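Local coordinates for protein glutathione S-transferase-3 (PDB 3W8S) that probably catalyses the conjugation of glutathione to electrophilic substrates, as a sigma-class glutathione S-transferase of the hookworm Necator americanus with glutathione bound, at residues 78-81 and 82-86; 116-119 and 120-124. All coordinates share one frame; numbering follows the deposited sequence.

Contact 1 of 2, residues 78-81 and 82-86; sequences AGKC and PFEEA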
loop_
_atom_site.group_PDB
_atom_site.type_symbol
_atom_site.label_atom_id
_atom_site.label_comp_id
_atom_site.label_asym_id
_atom_site.label_seq_id
_atom_site.Cartn_x
_atom_site.Cartn_y
_atom_site.Cartn_z
ATOM N N ALA A 78 -12.694 -1.596 9.641
ATOM C CA ALA A 78 -11.267 -1.888 9.356
ATOM C C ALA A 78 -10.888 -3.281 9.817
ATOM O O ALA A 78 -9.745 -3.676 9.656
ATOM C CB ALA A 78 -10.398 -0.873 10.084
ATOM N N GLY A 79 -11.822 -3.985 10.453
ATOM C CA GLY A 79 -11.577 -5.302 11.071
ATOM C C GLY A 79 -11.782 -5.243 12.593
ATOM O O GLY A 79 -11.598 -4.180 13.229
ATOM N N LYS A 80 -12.158 -6.360 13.201
ATOM C CA LYS A 80 -12.672 -6.301 14.585
ATOM C C LYS A 80 -11.624 -6.598 15.696
ATOM O O LYS A 80 -11.967 -6.599 16.867
ATOM C CB LYS A 80 -13.841 -7.312 14.735
ATOM C CG LYS A 80 -15.072 -7.067 13.847
ATOM C CD LYS A 80 -15.799 -5.823 14.350
ATOM C CE LYS A 80 -17.029 -5.407 13.525
ATOM N NZ LYS A 80 -17.369 -3.998 13.938
ATOM N N CYS A 81 -10.384 -6.936 15.356
ATOM C CA CYS A 81 -9.310 -7.175 16.354
ATOM C C CYS A 81 -8.004 -6.927 15.554
ATOM O O CYS A 81 -8.048 -6.794 14.316
ATOM C CB CYS A 81 -9.371 -8.610 16.983
ATOM S SG CYS A 81 -9.225 -9.948 15.802
ATOM N N PRO A 82 -6.876 -6.784 16.250
ATOM C CA PRO A 82 -5.603 -6.360 15.601
ATOM C C PRO A 82 -5.143 -7.302 14.450
ATOM O O PRO A 82 -4.568 -6.844 13.396
ATOM C CB PRO A 82 -4.605 -6.418 16.757
ATOM C CG PRO A 82 -5.460 -6.119 18.000
ATOM C CD PRO A 82 -6.787 -6.801 17.738
ATOM N N PHE A 83 -5.357 -8.593 14.626
ATOM C CA PHE A 83 -4.929 -9.517 13.560
ATOM C C PHE A 83 -5.826 -9.429 12.284
ATOM O O PHE A 83 -5.334 -9.400 11.141
ATOM C CB PHE A 83 -4.793 -10.952 14.064
ATOM C CG PHE A 83 -4.123 -11.874 13.030
ATOM C CD1 PHE A 83 -2.755 -11.820 12.836
ATOM C CD2 PHE A 83 -4.873 -12.749 12.269
ATOM C CE1 PHE A 83 -2.133 -12.630 11.881
ATOM C CE2 PHE A 83 -4.261 -13.597 11.349
ATOM C CZ PHE A 83 -2.897 -13.527 11.151
ATOM N N GLU A 84 -7.121 -9.310 12.487
ATOM C CA GLU A 84 -8.063 -9.147 11.427
ATOM C C GLU A 84 -7.842 -7.831 10.697
ATOM O O GLU A 84 -8.048 -7.775 9.508
ATOM C CB GLU A 84 -9.444 -9.027 12.019
ATOM C CG GLU A 84 -10.259 -10.253 12.011
ATOM C CD GLU A 84 -11.745 -9.877 12.184
ATOM O OE1 GLU A 84 -12.356 -8.733 11.809
ATOM O OE2 GLU A 84 -12.279 -10.791 12.734
ATOM N N GLU A 85 -7.477 -6.760 11.408
ATOM C CA GLU A 85 -7.109 -5.514 10.740
ATOM C C GLU A 85 -5.944 -5.724 9.780
ATOM O O GLU A 85 -5.941 -5.160 8.698
ATOM C CB GLU A 85 -6.783 -4.362 11.748
ATOM C CG GLU A 85 -8.087 -3.939 12.434
ATOM C CD GLU A 85 -8.006 -2.633 13.244
ATOM O OE1 GLU A 85 -6.940 -2.176 13.606
ATOM O OE2 GLU A 85 -9.070 -2.020 13.534
ATOM N N ALA A 86 -4.915 -6.457 10.235
ATOM C CA ALA A 86 -3.752 -6.785 9.411
ATOM C C ALA A 86 -4.174 -7.653 8.186
ATOM O O ALA A 86 -3.739 -7.412 7.070
ATOM C CB ALA A 86 -2.693 -7.507 10.284
#
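Glu84 reaches back from the first turn of helix 82-101 to grip the loop that leads into it: its OE1 accepts the backbone N-H of Lys80 at 2.8 Å, in a nearly straight bond (167° at the hydrogen). The donor comes from above the carboxylate plane, 54° out of it. An extended chain beyond CG carries the acid far enough to span this distance. Cys81 is the N-cap residue, and its carbonyl takes the first helical bond, Glu85 N to Cys81 O at 3.0 Å. The tight part lies between the loop backbone and residues 84 and 85. Gly79, without a side chain, lets the chain pass close to both, its CA 3.6 Å from Glu84 OE1. Beside it the carbonyl of Ala78 lies against Glu85, with O 3.2 Å from CG and a CA-H...O contact of 3.4 Å from Glu85 CA to Ala78 O. On the solvent side the packing is looser. Cys81 SG rests 3.9 Å from both CB and CG of Glu84, and the aliphatic start of Lys80 crosses the Glu84 carboxylate, CB lying 3.6 Å from OE1, before the chain bends at chi2. The outer face of the helix start meets the second subunit: Phe83 makes a cation-pi contact with Lys59 of that subunit, and Pro82 packs on its Lys74. Glu85 OE1 pairs with Lys73 of helix 64-75, tying the preceding helix to this one. Two acids thus stand at the N-terminal end of a helix, whose dipole would favour negative charge; the Lys80 N-H probably adds to this for Glu84, while Lys73 probably offsets the unfavourable approach of Glu85 OE2 to Gly79 O, two acceptors 3.3 Å apart.

Contact 2 of 2, residues 116-119 and 120-124; sequences DLEK and LSNEV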
loop_
_atom_site.group_PDB
_atom_site.type_symbol
_atom_site.label_atom_id
_atom_site.label_comp_id
_atom_site.label_asym_id
_atom_site.label_seq_id
_atom_site.Cartn_x
_atom_site.Cartn_y
_atom_site.Cartn_z
ATOM N N ASP A 116 -4.434 -2.462 -28.271
ATOM C CA ASP A 116 -5.442 -3.438 -28.658
ATOM C C ASP A 116 -6.222 -3.873 -27.403
ATOM O O ASP A 116 -5.725 -4.693 -26.572
ATOM C CB ASP A 116 -4.707 -4.622 -29.321
ATOM C CG ASP A 116 -5.632 -5.655 -29.861
ATOM O OD1 ASP A 116 -6.806 -5.763 -29.416
ATOM O OD2 ASP A 116 -5.159 -6.382 -30.766
ATOM N N LEU A 117 -7.420 -3.322 -27.260
ATOM C CA LEU A 117 -8.167 -3.480 -26.053
ATOM C C LEU A 117 -8.529 -4.953 -25.815
ATOM O O LEU A 117 -8.367 -5.457 -24.689
ATOM C CB LEU A 117 -9.404 -2.587 -25.973
ATOM C CG LEU A 117 -10.106 -2.708 -24.627
ATOM C CD1 LEU A 117 -9.171 -2.306 -23.437
ATOM C CD2 LEU A 117 -11.400 -1.917 -24.620
ATOM N N GLU A 118 -9.022 -5.634 -26.847
ATOM C CA GLU A 118 -9.400 -7.022 -26.687
ATOM C C GLU A 118 -8.211 -7.900 -26.323
ATOM O O GLU A 118 -8.349 -8.806 -25.477
ATOM C CB GLU A 118 -10.195 -7.572 -27.902
ATOM C CG GLU A 118 -10.895 -8.872 -27.542
ATOM C CD GLU A 118 -11.680 -9.514 -28.687
ATOM O OE1 GLU A 118 -11.945 -8.859 -29.688
ATOM O OE2 GLU A 118 -12.056 -10.688 -28.560
ATOM N N LYS A 119 -7.049 -7.644 -26.939
ATOM C CA LYS A 119 -5.842 -8.431 -26.660
ATOM C C LYS A 119 -5.382 -8.236 -25.181
ATOM O O LYS A 119 -5.047 -9.196 -24.502
ATOM C CB LYS A 119 -4.714 -8.023 -27.600
ATOM C CG LYS A 119 -3.406 -8.778 -27.428
ATOM C CD LYS A 119 -2.585 -8.620 -28.703
ATOM C CE LYS A 119 -1.094 -8.600 -28.441
ATOM N NZ LYS A 119 -0.613 -10.001 -28.578
ATOM N N LEU A 120 -5.346 -6.982 -24.737
ATOM C CA LEU A 120 -5.023 -6.602 -23.349
ATOM C C LEU A 120 -5.980 -7.221 -22.344
ATOM O O LEU A 120 -5.560 -7.715 -21.303
ATOM C CB LEU A 120 -5.010 -5.058 -23.201
ATOM C CG LEU A 120 -3.727 -4.458 -23.767
ATOM C CD1 LEU A 120 -3.901 -2.954 -24.036
ATOM C CD2 LEU A 120 -2.513 -4.722 -22.889
ATOM N N SER A 121 -7.245 -7.259 -22.702
ATOM C CA SER A 121 -8.206 -7.936 -21.911
ATOM C C SER A 121 -7.865 -9.440 -21.764
ATOM O O SER A 121 -7.853 -9.967 -20.634
ATOM C CB SER A 121 -9.583 -7.762 -22.531
ATOM O OG SER A 121 -10.558 -8.356 -21.652
ATOM N N ASN A 122 -7.581 -10.104 -22.891
ATOM C CA ASN A 122 -7.329 -11.560 -22.962
ATOM C C ASN A 122 -5.998 -11.890 -22.282
ATOM O O ASN A 122 -5.874 -12.906 -21.570
ATOM C CB ASN A 122 -7.207 -12.067 -24.450
ATOM C CG ASN A 122 -8.522 -12.040 -25.213
ATOM O OD1 ASN A 122 -9.622 -12.029 -24.636
ATOM N ND2 ASN A 122 -8.411 -12.013 -26.563
ATOM N N GLU A 123 -5.014 -11.030 -22.475
ATOM C CA GLU A 123 -3.664 -11.372 -22.042
ATOM C C GLU A 123 -3.260 -10.769 -20.728
ATOM O O GLU A 123 -2.394 -11.287 -20.082
ATOM C CB GLU A 123 -2.614 -10.911 -23.074
ATOM C CG GLU A 123 -2.786 -11.594 -24.402
ATOM C CD GLU A 123 -1.652 -11.307 -25.405
ATOM O OE1 GLU A 123 -0.629 -10.661 -25.078
ATOM O OE2 GLU A 123 -1.785 -11.817 -26.530
ATOM N N VAL A 124 -3.814 -9.629 -20.378
ATOM C CA VAL A 124 -3.369 -8.934 -19.160
ATOM C C VAL A 124 -4.505 -8.964 -18.105
ATOM O O VAL A 124 -4.309 -9.454 -16.989
ATOM C CB VAL A 124 -2.912 -7.472 -19.420
ATOM C CG1 VAL A 124 -2.571 -6.751 -18.093
ATOM C CG2 VAL A 124 -1.653 -7.466 -20.314
#
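Lys119 lays its aliphatic chain across the carboxylate of Glu123, one helical turn on, with CG 3.6 Å from OE2. The pair forms an i to i+4 salt bridge in the first turns of helix 117-143, part of the all-helical C-terminal domain of the glutathione transferase fold. The lysine leaves the backbone with CG opposite its own N (chi1 -179°), then bends at chi3 and chi4, which turns the ammonium back onto the acid. Asp116 is the N-cap: OD1 accepts Lys119 N at 3.1 Å from well above the carboxylate plane, 66° out of it, while its main-chain O takes Leu120 N in the first i to i+4 bond. Four more backbone bonds of this kind follow, up to Val124 N to Leu120 O; the one from Glu123 N to Lys119 O is 2.7 Å, and a wider pi-type turn spans 121-124. Leu120 folds over the first turn, and its CD1 lies 3.6 Å from Asp116 O. Nearby, Asn122 sets its CG 3.2 Å from Glu118 O; the two side chains cross at a slant, with the amide and carboxylate planes 72° apart and ND2 of Asn122 4.1 Å from CG of Glu118. The other side of the helix faces helix 103-109, where Leu117 touches Phe105 and Ala109, Leu120 meets Val108 and Ser121 meets Phe105. The charged residues occupy the exposed side, where the Lys119 and Glu123 pair links successive turns. Lys119 NZ meets Glu123 OE2 at 3.0 Å, approaching from above the carboxylate plane.

From the N terminus, the chain passes through the thioredoxin-like sheet and helix 64-75 before reaching contact 1, which closes the short loop into helix 82-101. It then runs along that helix and through helix 103-109 to contact 2, at the start of helix 117-143. The contacts follow in series, neither nesting nor crossing, and lie on opposite sides of the chain's centre, with their own centres 37 Å apart. Contact 1 joins the end of the N-terminal domain to the first helix of the helical domain and borders the second subunit; contact 2 sets the beginning of a later helix against helix 103-109, and no other chain of the assembly touches it.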